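Local coordinates for protein glutamine cyclotransferase (Zymomonas mobilis, PDB 3NOL) that probably converts N-terminal glutamine residues of peptides to pyroglutamate with release of ammonia, as a calcium-binding beta-propeller glutaminyl cyclase, at residues I140-L148 against E170-W179; A186-I194 against P223-A231. All coordinates share one frame; numbering follows the deposited sequence.

Contact 1 (I140-L148 against E170-W179); sequences IMSDGTPVL and ELPELNELEW. With CA (calcium ion), chain B; SO4 (sulfate ion), chain D.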
ATOM      1  N   ILE A 140       9.743  -3.782   3.561  1.00  6.53           N
ATOM      2  CA  ILE A 140       8.983  -5.010   3.675  1.00  6.47           C
ATOM      3  C   ILE A 140       8.124  -5.089   2.425  1.00  6.37           C
ATOM      4  O   ILE A 140       7.365  -4.154   2.133  1.00  4.98           O
ATOM      5  CB  ILE A 140       8.087  -5.014   4.920  1.00  6.34           C
ATOM      6  CG1 ILE A 140       8.903  -4.768   6.204  1.00  6.45           C
ATOM      7  CG2 ILE A 140       7.282  -6.333   4.975  1.00  5.60           C
ATOM      8  CD1 ILE A 140       8.006  -4.389   7.359  1.00  7.02           C
ATOM      9  N   MET A 141       8.285  -6.174   1.673  1.00  6.67           N
ATOM     10  CA  MET A 141       7.602  -6.331   0.402  1.00  7.58           C
ATOM     11  C   MET A 141       6.724  -7.593   0.337  1.00  6.61           C
ATOM     12  O   MET A 141       7.131  -8.674   0.793  1.00  6.77           O
ATOM     13  CB  MET A 141       8.605  -6.310  -0.762  1.00  8.39           C
ATOM     14  CG  MET A 141       9.467  -7.524  -0.950  1.00 10.78           C
ATOM     15  SD  MET A 141      10.577  -7.315  -2.392  1.00 11.84           S
ATOM     16  CE  MET A 141       9.485  -7.481  -3.790  1.00 13.33           C
ATOM     17  N   SER A 142       5.524  -7.423  -0.217  1.00  6.21           N
ATOM     18  CA  SER A 142       4.628  -8.536  -0.555  1.00  5.51           C
ATOM     19  C   SER A 142       4.708  -8.785  -2.074  1.00  6.34           C
ATOM     20  O   SER A 142       5.287  -7.973  -2.826  1.00  6.16           O
ATOM     21  CB  SER A 142       3.181  -8.194  -0.181  1.00  5.80           C
ATOM     22  OG  SER A 142       2.741  -7.025  -0.877  1.00  5.57           O
ATOM     23  N   ASP A 143       4.091  -9.877  -2.517  1.00  6.04           N
ATOM     24  CA  ASP A 143       4.156 -10.285  -3.914  1.00  5.94           C
ATOM     25  C   ASP A 143       2.950 -11.114  -4.368  1.00  4.80           C
ATOM     26  O   ASP A 143       3.031 -11.822  -5.374  1.00  5.32           O
ATOM     27  CB  ASP A 143       5.475 -11.053  -4.188  1.00  6.27           C
ATOM     28  CG  ASP A 143       5.566 -12.380  -3.433  1.00  7.30           C
ATOM     29  OD1 ASP A 143       4.587 -12.765  -2.758  1.00  7.41           O
ATOM     30  OD2 ASP A 143       6.624 -13.039  -3.526  1.00  8.28           O
ATOM     31  N   GLY A 144       1.845 -11.067  -3.632  1.00  4.54           N
ATOM     32  CA  GLY A 144       0.619 -11.770  -4.058  1.00  4.79           C
ATOM     33  C   GLY A 144       0.616 -13.209  -3.551  1.00  4.88           C
ATOM     34  O   GLY A 144      -0.370 -13.920  -3.728  1.00  6.81           O
ATOM     35  N   THR A 145       1.742 -13.634  -2.969  1.00  4.99           N
ATOM     36  CA  THR A 145       1.829 -14.931  -2.294  1.00  5.74           C
ATOM     37  C   THR A 145       1.705 -14.756  -0.767  1.00  5.22           C
ATOM     38  O   THR A 145       1.575 -13.634  -0.283  1.00  6.29           O
ATOM     39  CB  THR A 145       3.151 -15.669  -2.626  1.00  5.26           C
ATOM     40  OG1 THR A 145       4.213 -15.120  -1.839  1.00  5.78           O
ATOM     41  CG2 THR A 145       3.487 -15.560  -4.142  1.00  7.27           C
ATOM     42  N   PRO A 146       1.734 -15.856   0.006  1.00  5.35           N
ATOM     43  CA  PRO A 146       1.799 -15.700   1.482  1.00  5.64           C
ATOM     44  C   PRO A 146       3.127 -15.168   2.032  1.00  6.11           C
ATOM     45  O   PRO A 146       3.240 -14.909   3.239  1.00  6.32           O
ATOM     46  CB  PRO A 146       1.582 -17.136   2.005  1.00  6.16           C
ATOM     47  CG  PRO A 146       0.891 -17.842   0.892  1.00  6.02           C
ATOM     48  CD  PRO A 146       1.576 -17.277  -0.361  1.00  5.42           C
ATOM     49  N   VAL A 147       4.119 -15.035   1.163  1.00  6.35           N
ATOM     50  CA  VAL A 147       5.495 -14.787   1.628  1.00  6.55           C
ATOM     51  C   VAL A 147       5.792 -13.284   1.641  1.00  7.14           C
ATOM     52  O   VAL A 147       5.608 -12.603   0.609  1.00  7.25           O
ATOM     53  CB  VAL A 147       6.519 -15.510   0.756  1.00  7.06           C
ATOM     54  CG1 VAL A 147       7.951 -15.190   1.248  1.00  5.95           C
ATOM     55  CG2 VAL A 147       6.277 -17.020   0.756  1.00  6.74           C
ATOM     56  N   LEU A 148       6.233 -12.782   2.797  1.00  6.19           N
ATOM     57  CA  LEU A 148       6.752 -11.407   2.917  1.00  6.68           C
ATOM     58  C   LEU A 148       8.279 -11.431   3.062  1.00  7.04           C
ATOM     59  O   LEU A 148       8.836 -12.305   3.741  1.00  6.59           O
ATOM     60  CB  LEU A 148       6.155 -10.691   4.139  1.00  7.27           C
ATOM     61  CG  LEU A 148       4.641 -10.438   4.181  1.00  7.50           C
ATOM     62  CD1 LEU A 148       4.239  -9.768   5.516  1.00  7.33           C
ATOM     63  CD2 LEU A 148       4.251  -9.550   2.982  1.00  7.30           C
ATOM     64  N   GLU A 170      -1.746 -20.938   5.224  1.00  9.10           N
ATOM     65  CA  GLU A 170      -1.163 -19.902   4.358  1.00  9.57           C
ATOM     66  C   GLU A 170      -2.234 -18.937   3.826  1.00  9.18           C
ATOM     67  O   GLU A 170      -3.303 -19.371   3.396  1.00  8.07           O
ATOM     68  CB  GLU A 170      -0.458 -20.585   3.165  1.00 10.35           C
ATOM     69  CG  GLU A 170       0.955 -21.146   3.481  1.00 14.92           C
ATOM     70  CD  GLU A 170       1.278 -22.449   2.739  1.00 19.87           C
ATOM     71  OE1 GLU A 170       0.757 -22.659   1.615  1.00 20.11           O
ATOM     72  OE2 GLU A 170       2.066 -23.272   3.284  1.00 22.69           O
ATOM     73  N   LEU A 171      -1.921 -17.637   3.821  1.00  8.13           N
ATOM     74  CA  LEU A 171      -2.845 -16.628   3.319  1.00  7.82           C
ATOM     75  C   LEU A 171      -2.206 -15.938   2.108  1.00  7.59           C
ATOM     76  O   LEU A 171      -1.283 -15.111   2.262  1.00  7.97           O
ATOM     77  CB  LEU A 171      -3.162 -15.589   4.412  1.00  7.62           C
ATOM     78  CG  LEU A 171      -4.104 -14.445   3.992  1.00  8.35           C
ATOM     79  CD1 LEU A 171      -5.517 -14.929   3.544  1.00  8.43           C
ATOM     80  CD2 LEU A 171      -4.214 -13.389   5.113  1.00  8.34           C
ATOM     81  N   PRO A 172      -2.650 -16.319   0.902  1.00  7.79           N
ATOM     82  CA  PRO A 172      -2.097 -15.694  -0.294  1.00  7.40           C
ATOM     83  C   PRO A 172      -2.805 -14.376  -0.665  1.00  6.88           C
ATOM     84  O   PRO A 172      -3.778 -13.954   0.008  1.00  7.80           O
ATOM     85  CB  PRO A 172      -2.369 -16.748  -1.364  1.00  7.28           C
ATOM     86  CG  PRO A 172      -3.743 -17.272  -0.960  1.00  8.38           C
ATOM     87  CD  PRO A 172      -3.641 -17.369   0.558  1.00  7.72           C
ATOM     88  N   GLU A 173      -2.318 -13.763  -1.750  1.00  7.37           N
ATOM     89  CA  GLU A 173      -2.882 -12.561  -2.367  1.00  6.73           C
ATOM     90  C   GLU A 173      -2.604 -11.281  -1.565  1.00  6.46           C
ATOM     91  O   GLU A 173      -3.295 -10.277  -1.739  1.00  6.44           O
ATOM     92  CB  GLU A 173      -4.381 -12.695  -2.693  1.00  7.92           C
ATOM     93  CG  GLU A 173      -4.729 -13.992  -3.444  1.00  9.56           C
ATOM     94  CD  GLU A 173      -3.895 -14.168  -4.710  1.00 11.47           C
ATOM     95  OE1 GLU A 173      -3.658 -13.176  -5.418  1.00 14.10           O
ATOM     96  OE2 GLU A 173      -3.467 -15.312  -4.992  1.00 17.24           O
ATOM     97  N   LEU A 174      -1.585 -11.325  -0.711  1.00  5.72           N
ATOM     98  CA  LEU A 174      -1.150 -10.107   0.001  1.00  5.53           C
ATOM     99  C   LEU A 174      -0.695  -9.022  -0.989  1.00  5.46           C
ATOM    100  O   LEU A 174       0.158  -9.267  -1.849  1.00  5.62           O
ATOM    101  CB  LEU A 174      -0.010 -10.437   0.976  1.00  5.71           C
ATOM    102  CG  LEU A 174      -0.300 -11.586   1.968  1.00  6.08           C
ATOM    103  CD1 LEU A 174       0.965 -11.757   2.853  1.00  9.62           C
ATOM    104  CD2 LEU A 174      -1.580 -11.339   2.790  1.00  7.17           C
ATOM    105  N   ASN A 175      -1.266  -7.824  -0.857  1.00  4.90           N
ATOM    106  CA  ASN A 175      -1.031  -6.762  -1.840  1.00  5.38           C
ATOM    107  C   ASN A 175      -0.490  -5.497  -1.139  1.00  4.86           C
ATOM    108  O   ASN A 175       0.533  -5.606  -0.455  1.00  5.32           O
ATOM    109  CB  ASN A 175      -2.320  -6.484  -2.626  1.00  6.12           C
ATOM    110  CG  ASN A 175      -2.047  -5.923  -4.026  1.00  7.22           C
ATOM    111  OD1 ASN A 175      -0.915  -5.518  -4.354  1.00  8.16           O
ATOM    112  ND2 ASN A 175      -3.093  -5.888  -4.855  1.00  6.25           N
ATOM    113  N   GLU A 176      -1.153  -4.329  -1.275  1.00  5.08           N
ATOM    114  CA  GLU A 176      -0.605  -3.086  -0.658  1.00  5.29           C
ATOM    115  C   GLU A 176      -0.372  -3.272   0.851  1.00  5.50           C
ATOM    116  O   GLU A 176      -1.179  -3.907   1.542  1.00  5.56           O
ATOM    117  CB  GLU A 176      -1.472  -1.840  -0.967  1.00  4.94           C
ATOM    118  CG  GLU A 176      -0.677  -0.617  -1.379  1.00  5.49           C
ATOM    119  CD  GLU A 176      -0.099   0.183  -0.188  1.00  5.72           C
ATOM    120  OE1 GLU A 176      -0.810   0.355   0.834  1.00  4.36           O
ATOM    121  OE2 GLU A 176       1.048   0.686  -0.316  1.00  4.47           O
ATOM    122  N   LEU A 177       0.753  -2.746   1.336  1.00  5.53           N
ATOM    123  CA  LEU A 177       1.154  -2.930   2.738  1.00  4.51           C
ATOM    124  C   LEU A 177       1.262  -1.592   3.437  1.00  5.21           C
ATOM    125  O   LEU A 177       1.516  -0.566   2.782  1.00  4.35           O
ATOM    126  CB  LEU A 177       2.531  -3.586   2.828  1.00  4.98           C
ATOM    127  CG  LEU A 177       2.735  -4.962   2.191  1.00  4.24           C
ATOM    128  CD1 LEU A 177       4.152  -5.457   2.510  1.00  7.19           C
ATOM    129  CD2 LEU A 177       1.661  -5.908   2.730  1.00  6.74           C
ATOM    130  N   GLU A 178       1.128  -1.633   4.763  1.00  4.37           N
ATOM    131  CA  GLU A 178       1.497  -0.484   5.593  1.00  5.55           C
ATOM    132  C   GLU A 178       1.927  -0.923   6.992  1.00  6.24           C
ATOM    133  O   GLU A 178       1.206  -1.682   7.635  1.00  6.33           O
ATOM    134  CB  GLU A 178       0.339   0.523   5.702  1.00  5.27           C
ATOM    135  CG  GLU A 178       0.812   1.851   6.304  1.00  7.00           C
ATOM    136  CD  GLU A 178       1.731   2.632   5.361  1.00  8.01           C
ATOM    137  OE1 GLU A 178       2.482   3.488   5.869  1.00 10.78           O
ATOM    138  OE2 GLU A 178       1.707   2.405   4.111  1.00  6.69           O
ATOM    139  N   TRP A 179       3.092  -0.449   7.442  1.00  6.47           N
ATOM    140  CA  TRP A 179       3.516  -0.653   8.843  1.00  7.27           C
ATOM    141  C   TRP A 179       2.720   0.302   9.720  1.00  7.55           C
ATOM    142  O   TRP A 179       2.771   1.528   9.534  1.00  7.80           O
ATOM    143  CB  TRP A 179       4.997  -0.325   8.960  1.00  7.17           C
ATOM    144  CG  TRP A 179       5.557  -0.579  10.303  1.00  7.64           C
ATOM    145  CD1 TRP A 179       5.790   0.349  11.289  1.00  8.82           C
ATOM    146  CD2 TRP A 179       6.019  -1.832  10.811  1.00  8.31           C
ATOM    147  NE1 TRP A 179       6.345  -0.265  12.393  1.00  9.92           N
ATOM    148  CE2 TRP A 179       6.495  -1.603  12.131  1.00  7.32           C
ATOM    149  CE3 TRP A 179       6.052  -3.131  10.296  1.00  7.00           C
ATOM    150  CZ2 TRP A 179       7.029  -2.631  12.932  1.00  9.16           C
ATOM    151  CZ3 TRP A 179       6.589  -4.158  11.100  1.00  9.50           C
ATOM    152  CH2 TRP A 179       7.053  -3.900  12.406  1.00  9.41           C
TER
HETATM  153 CA    CA B 263       1.016   1.637   2.031  1.00  5.77          CA
HETATM  154  S   SO4 D 264       6.457   1.754  15.248  1.00 30.66           S
HETATM  155  O1  SO4 D 264       6.695   2.898  16.132  1.00 31.46           O
HETATM  156  O2  SO4 D 264       5.130   1.851  14.651  1.00 30.36           O
HETATM  157  O3  SO4 D 264       7.485   1.767  14.208  1.00 28.92           O
HETATM  158  O4  SO4 D 264       6.537   0.501  16.010  1.00 30.25           O
HETATM  159  O   HOH W   1       3.362   1.858   1.605  1.00  6.17           O
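Ser142 and Gly144, in the turn between strands 139-141 and 147-151, meet Asn175, Leu174 and Glu173 through polar links. Ser142 OG donates to Asn175 O at 2.7 Å, tilted 29° from the carbonyl plane; OG reaches it by standing between its own backbone N and carbonyl carbon (chi1 60°), and it has a second partner in Gly131 N. Glu173 N donates to Gly144 O at 2.8 Å from above the carbonyl plane; a second backbone bond, Gly144 N to Leu174 O, is weak. Inside the turn Asp143 OD1 accepts from Thr145 N, closing an Asx turn, and also from Thr145 OG1, which accepts from Val147 N, an ST turn. Apolar contacts accompany these bonds. Leu177 CD1 lies 3.5 Å from Ile140 O and also meets Leu148 CD2, which Leu174 CD1 approaches at 4.0 Å. Ile140 CD1 touches Trp179 CE3 at 3.7 Å, and Pro146 packs on Pro172 and Glu170 CB. Buried Leu171 O has no hydrogen-bond partner, merely a CA-H contact from Pro146. In the same segment calcium is bound by both carboxylate oxygens of Glu176, Leu177 O and Glu178 OE2, the last at 2.3 Å. The chemistry is consistent with Ser142 and Leu177 helping to fix the corner at Glu176 that presents these ligands.

Contact 2 (A186-I194 against P223-A231); sequences ANVWQTNKI and PIDVLNGIA. With CA (calcium ion), chain B.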
ATOM      1  N   ALA A 186      -2.024  -5.475   5.661  1.00  6.33           N
ATOM      2  CA  ALA A 186      -1.954  -5.825   4.234  1.00  5.83           C
ATOM      3  C   ALA A 186      -3.326  -5.931   3.613  1.00  5.96           C
ATOM      4  O   ALA A 186      -4.216  -6.563   4.195  1.00  4.69           O
ATOM      5  CB  ALA A 186      -1.234  -7.156   4.040  1.00  5.84           C
ATOM      6  N   ASN A 187      -3.516  -5.318   2.446  1.00  5.21           N
ATOM      7  CA  ASN A 187      -4.689  -5.670   1.652  1.00  5.26           C
ATOM      8  C   ASN A 187      -4.569  -7.136   1.243  1.00  5.80           C
ATOM      9  O   ASN A 187      -3.467  -7.624   0.986  1.00  5.15           O
ATOM     10  CB  ASN A 187      -4.804  -4.801   0.394  1.00  4.28           C
ATOM     11  CG  ASN A 187      -5.184  -3.368   0.708  1.00  6.79           C
ATOM     12  OD1 ASN A 187      -4.334  -2.485   0.694  1.00  5.76           O
ATOM     13  ND2 ASN A 187      -6.465  -3.131   0.991  1.00  6.40           N
ATOM     14  N   VAL A 188      -5.713  -7.820   1.193  1.00  5.95           N
ATOM     15  CA  VAL A 188      -5.796  -9.137   0.609  1.00  5.93           C
ATOM     16  C   VAL A 188      -6.602  -8.977  -0.685  1.00  6.38           C
ATOM     17  O   VAL A 188      -7.808  -8.674  -0.668  1.00  6.40           O
ATOM     18  CB  VAL A 188      -6.465 -10.141   1.553  1.00  6.58           C
ATOM     19  CG1 VAL A 188      -6.496 -11.529   0.887  1.00  7.55           C
ATOM     20  CG2 VAL A 188      -5.764 -10.140   2.935  1.00  6.47           C
ATOM     21  N   TRP A 189      -5.883  -9.125  -1.793  1.00  6.38           N
ATOM     22  CA  TRP A 189      -6.411  -8.846  -3.117  1.00  7.44           C
ATOM     23  C   TRP A 189      -7.668  -9.652  -3.363  1.00  7.18           C
ATOM     24  O   TRP A 189      -7.736 -10.839  -3.012  1.00  7.59           O
ATOM     25  CB  TRP A 189      -5.363  -9.164  -4.185  1.00  7.95           C
ATOM     26  CG  TRP A 189      -5.597  -8.536  -5.537  1.00  9.70           C
ATOM     27  CD1 TRP A 189      -6.020  -7.244  -5.807  1.00  9.72           C
ATOM     28  CD2 TRP A 189      -5.369  -9.154  -6.810  1.00  8.48           C
ATOM     29  NE1 TRP A 189      -6.090  -7.050  -7.171  1.00  9.13           N
ATOM     30  CE2 TRP A 189      -5.663  -8.190  -7.808  1.00  9.49           C
ATOM     31  CE3 TRP A 189      -4.912 -10.422  -7.203  1.00  9.79           C
ATOM     32  CZ2 TRP A 189      -5.553  -8.478  -9.189  1.00 10.44           C
ATOM     33  CZ3 TRP A 189      -4.804 -10.709  -8.575  1.00  9.48           C
ATOM     34  CH2 TRP A 189      -5.124  -9.746  -9.543  1.00 10.09           C
ATOM     35  N   GLN A 190      -8.668  -8.975  -3.925  1.00  7.91           N
ATOM     36  CA  GLN A 190      -9.975  -9.583  -4.251  1.00  9.26           C
ATOM     37  C   GLN A 190     -10.917  -9.621  -3.044  1.00  9.53           C
ATOM     38  O   GLN A 190     -12.034 -10.145  -3.140  1.00 10.69           O
ATOM     39  CB  GLN A 190      -9.849 -11.007  -4.832  1.00  9.62           C
ATOM     40  CG  GLN A 190      -9.070 -11.115  -6.129  1.00 11.20           C
ATOM     41  CD  GLN A 190      -9.540 -10.110  -7.160  1.00 11.12           C
ATOM     42  OE1 GLN A 190     -10.700 -10.131  -7.594  1.00 13.16           O
ATOM     43  NE2 GLN A 190      -8.638  -9.216  -7.560  1.00  9.30           N
ATOM     44  N   THR A 191     -10.467  -9.101  -1.906  1.00  9.07           N
ATOM     45  CA  THR A 191     -11.350  -8.971  -0.742  1.00  9.04           C
ATOM     46  C   THR A 191     -11.465  -7.519  -0.299  1.00  9.57           C
ATOM     47  O   THR A 191     -10.681  -6.662  -0.730  1.00  9.31           O
ATOM     48  CB  THR A 191     -10.867  -9.825   0.465  1.00  9.31           C
ATOM     49  OG1 THR A 191      -9.893  -9.090   1.226  1.00  9.26           O
ATOM     50  CG2 THR A 191     -10.304 -11.193   0.016  1.00 10.75           C
ATOM     51  N   ASN A 192     -12.443  -7.267   0.572  1.00  8.69           N
ATOM     52  CA  ASN A 192     -12.623  -5.982   1.248  1.00  9.78           C
ATOM     53  C   ASN A 192     -12.053  -5.990   2.658  1.00  9.72           C
ATOM     54  O   ASN A 192     -12.524  -5.265   3.552  1.00  9.55           O
ATOM     55  CB  ASN A 192     -14.108  -5.611   1.253  1.00  9.68           C
ATOM     56  CG  ASN A 192     -14.591  -5.290  -0.118  1.00 12.46           C
ATOM     57  OD1 ASN A 192     -14.015  -4.447  -0.802  1.00 14.80           O
ATOM     58  ND2 ASN A 192     -15.625  -5.989  -0.558  1.00 14.27           N
ATOM     59  N   LYS A 193     -11.040  -6.822   2.855  1.00 10.34           N
ATOM     60  CA  LYS A 193     -10.473  -6.988   4.187  1.00  9.59           C
ATOM     61  C   LYS A 193      -9.018  -6.630   4.227  1.00  8.75           C
ATOM     62  O   LYS A 193      -8.312  -6.800   3.251  1.00  7.85           O
ATOM     63  CB  LYS A 193     -10.698  -8.399   4.694  1.00 10.94           C
ATOM     64  CG  LYS A 193     -12.146  -8.563   5.114  1.00 12.80           C
ATOM     65  CD  LYS A 193     -12.533  -9.973   5.150  1.00 15.20           C
ATOM     66  CE  LYS A 193     -14.027 -10.080   5.340  1.00 16.22           C
ATOM     67  NZ  LYS A 193     -14.332 -11.520   5.287  1.00 17.58           N
ATOM     68  N   ILE A 194      -8.589  -6.140   5.386  1.00  7.83           N
ATOM     69  CA  ILE A 194      -7.196  -5.838   5.616  1.00  6.59           C
ATOM     70  C   ILE A 194      -6.759  -6.658   6.801  1.00  7.43           C
ATOM     71  O   ILE A 194      -7.413  -6.631   7.846  1.00  8.13           O
ATOM     72  CB  ILE A 194      -6.985  -4.321   5.880  1.00  6.81           C
ATOM     73  CG1 ILE A 194      -7.290  -3.511   4.604  1.00  5.35           C
ATOM     74  CG2 ILE A 194      -5.578  -4.064   6.458  1.00  6.18           C
ATOM     75  CD1 ILE A 194      -7.414  -2.019   4.867  1.00  7.25           C
ATOM     76  N   PRO A 223     -15.970   2.161 -14.858  1.00 15.06           N
ATOM     77  CA  PRO A 223     -15.800   1.022 -13.969  1.00 13.90           C
ATOM     78  C   PRO A 223     -15.245   1.392 -12.597  1.00 13.13           C
ATOM     79  O   PRO A 223     -14.770   2.513 -12.397  1.00 12.63           O
ATOM     80  CB  PRO A 223     -14.765   0.174 -14.707  1.00 15.01           C
ATOM     81  CG  PRO A 223     -13.955   1.144 -15.430  1.00 15.58           C
ATOM     82  CD  PRO A 223     -14.878   2.251 -15.847  1.00 15.10           C
ATOM     83  N   ILE A 224     -15.309   0.441 -11.672  1.00 11.62           N
ATOM     84  CA  ILE A 224     -14.630   0.566 -10.372  1.00 10.79           C
ATOM     85  C   ILE A 224     -13.926  -0.765 -10.073  1.00 10.47           C
ATOM     86  O   ILE A 224     -14.336  -1.811 -10.574  1.00 11.73           O
ATOM     87  CB  ILE A 224     -15.600   0.985  -9.246  1.00 10.67           C
ATOM     88  CG1 ILE A 224     -14.823   1.456  -7.992  1.00 11.27           C
ATOM     89  CG2 ILE A 224     -16.577  -0.162  -8.909  1.00 11.09           C
ATOM     90  CD1 ILE A 224     -15.681   2.210  -6.996  1.00 12.32           C
ATOM     91  N   ASP A 225     -12.856  -0.715  -9.284  1.00  9.95           N
ATOM     92  CA  ASP A 225     -11.985  -1.873  -9.083  1.00  9.21           C
ATOM     93  C   ASP A 225     -11.837  -2.098  -7.540  1.00  9.09           C
ATOM     94  O   ASP A 225     -12.680  -1.614  -6.729  1.00  8.87           O
ATOM     95  CB  ASP A 225     -10.662  -1.628  -9.849  1.00  9.53           C
ATOM     96  CG  ASP A 225      -9.879  -2.895 -10.187  1.00 11.69           C
ATOM     97  OD1 ASP A 225      -9.441  -3.622  -9.292  1.00  9.70           O
ATOM     98  OD2 ASP A 225      -9.619  -3.133 -11.384  1.00 17.34           O
ATOM     99  N   VAL A 226     -10.801  -2.831  -7.140  1.00  8.13           N
ATOM    100  CA  VAL A 226     -10.769  -3.402  -5.783  1.00  8.76           C
ATOM    101  C   VAL A 226     -10.163  -2.507  -4.712  1.00  7.82           C
ATOM    102  O   VAL A 226      -9.360  -1.618  -4.998  1.00  7.40           O
ATOM    103  CB  VAL A 226     -10.033  -4.792  -5.732  1.00  9.70           C
ATOM    104  CG1 VAL A 226     -10.715  -5.793  -6.629  1.00 12.16           C
ATOM    105  CG2 VAL A 226      -8.586  -4.662  -6.102  1.00  9.57           C
ATOM    106  N   LEU A 227     -10.564  -2.771  -3.470  1.00  7.11           N
ATOM    107  CA  LEU A 227      -9.900  -2.191  -2.302  1.00  6.35           C
ATOM    108  C   LEU A 227      -8.387  -2.455  -2.390  1.00  6.32           C
ATOM    109  O   LEU A 227      -7.963  -3.572  -2.614  1.00  7.06           O
ATOM    110  CB  LEU A 227     -10.470  -2.813  -1.012  1.00  6.56           C
ATOM    111  CG  LEU A 227      -9.861  -2.286   0.291  1.00  7.22           C
ATOM    112  CD1 LEU A 227     -10.389  -0.855   0.561  1.00  5.31           C
ATOM    113  CD2 LEU A 227     -10.176  -3.185   1.470  1.00  8.23           C
ATOM    114  N   ASN A 228      -7.577  -1.409  -2.215  1.00  6.02           N
ATOM    115  CA  ASN A 228      -6.114  -1.544  -2.296  1.00  6.48           C
ATOM    116  C   ASN A 228      -5.477  -0.205  -2.019  1.00  5.92           C
ATOM    117  O   ASN A 228      -5.723   0.772  -2.751  1.00  6.36           O
ATOM    118  CB  ASN A 228      -5.610  -2.052  -3.672  1.00  6.12           C
ATOM    119  CG  ASN A 228      -4.145  -2.512  -3.608  1.00  7.58           C
ATOM    120  OD1 ASN A 228      -3.792  -3.423  -2.815  1.00  7.41           O
ATOM    121  ND2 ASN A 228      -3.271  -1.860  -4.404  1.00  6.36           N
ATOM    122  N   GLY A 229      -4.682  -0.157  -0.949  1.00  6.43           N
ATOM    123  CA  GLY A 229      -3.969   1.054  -0.589  1.00  6.09           C
ATOM    124  C   GLY A 229      -4.309   1.447   0.829  1.00  5.84           C
ATOM    125  O   GLY A 229      -5.482   1.708   1.160  1.00  5.94           O
ATOM    126  N   ILE A 230      -3.261   1.461   1.653  1.00  5.30           N
ATOM    127  CA  ILE A 230      -3.332   1.753   3.075  1.00  5.14           C
ATOM    128  C   ILE A 230      -2.211   2.709   3.385  1.00  6.03           C
ATOM    129  O   ILE A 230      -1.067   2.392   3.049  1.00  4.74           O
ATOM    130  CB  ILE A 230      -3.050   0.512   3.925  1.00  5.26           C
ATOM    131  CG1 ILE A 230      -3.913  -0.682   3.492  1.00  5.71           C
ATOM    132  CG2 ILE A 230      -3.267   0.859   5.412  1.00  5.26           C
ATOM    133  CD1 ILE A 230      -3.494  -2.009   4.120  1.00  6.69           C
ATOM    134  N   ALA A 231      -2.519   3.828   4.052  1.00  5.18           N
ATOM    135  CA  ALA A 231      -1.462   4.775   4.487  1.00  5.76           C
ATOM    136  C   ALA A 231      -1.679   5.156   5.939  1.00  6.78           C
ATOM    137  O   ALA A 231      -2.811   5.099   6.429  1.00  7.44           O
ATOM    138  CB  ALA A 231      -1.463   6.017   3.625  1.00  6.71           C
TER
HETATM  139 CA    CA B 263       1.016   1.637   2.031  1.00  5.77          CA
HETATM  140  O   HOH W   2      -7.280  -0.364   1.230  1.00  7.31           O
HETATM  141  O   HOH W   3      -7.066  -5.165  -9.221  1.00  9.56           O
HETATM  142  O   HOH W   4      -8.829  -6.208  -2.893  1.00 11.68           O
HETATM  143  O   HOH W   5     -12.698  -4.692  -3.301  1.00 15.39           O
HETATM  144  O   HOH W   1       3.362   1.858   1.605  1.00  6.17           O
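This is a side-chain and water-mediated contact between neighbouring blades of the beta-propeller, joining strand 183-188 and its turn to strand 227-233, the next blade's strand that faces the calcium. The axes of 186-188 and 227-231 run antiparallel 7.0 Å apart. Asn187 carries the join: its OD1 accepts from Gly229 N at 2.9 Å in a straight bond (179°), although the N-H comes from above the amide plane. The same oxygen lies 3.4 Å from Ile230 CG1, while ND2 packs on Leu227 CG and donates to water 2, which donates to Gly229 O; both ends of the amide thus hold the Gly229 backbone. Ile194 CG2 and Ile230 CD1 meet tip to tip at 3.7 Å. Leu227 CG is anti to the backbone N (chi1 -180°), bringing CD2 to 3.6 Å from Asn192 C. The type II turn from Val188 to Thr191 brings Trp189 against Val226 CG2, and Gln190 NE2 sits over the centre of one face of the indole. Water 4 joins Gln190 N and Leu227 O. Ile230 O binds calcium at 2.4 Å, one ligand from its strand. Water 3 lies in the indole plane, accepting from Trp189 NE1 and donating to Asp225 OD1.

Overall arrangement
From the N terminus, contact 1 comes first: it closes a loop of 21 residues, much of it strand 158-166, and ties the sheet of strands 132-134 to 169-170 to the chain entering the next sheet. Contact 2 opens only after it has closed, spanning 28 residues that include strand 204-209, and joins strands 183-188 and 227-233. The two therefore follow in series, neither nested nor crossed. Strands 177-180 and 183-188 are consecutive neighbours in one sheet, and Glu173 O probably accepts from Trp189 N between the contacts. Both meet at the calcium, whose coordination Phe48 O completes from strand 44-51, bringing separate parts of the propeller together.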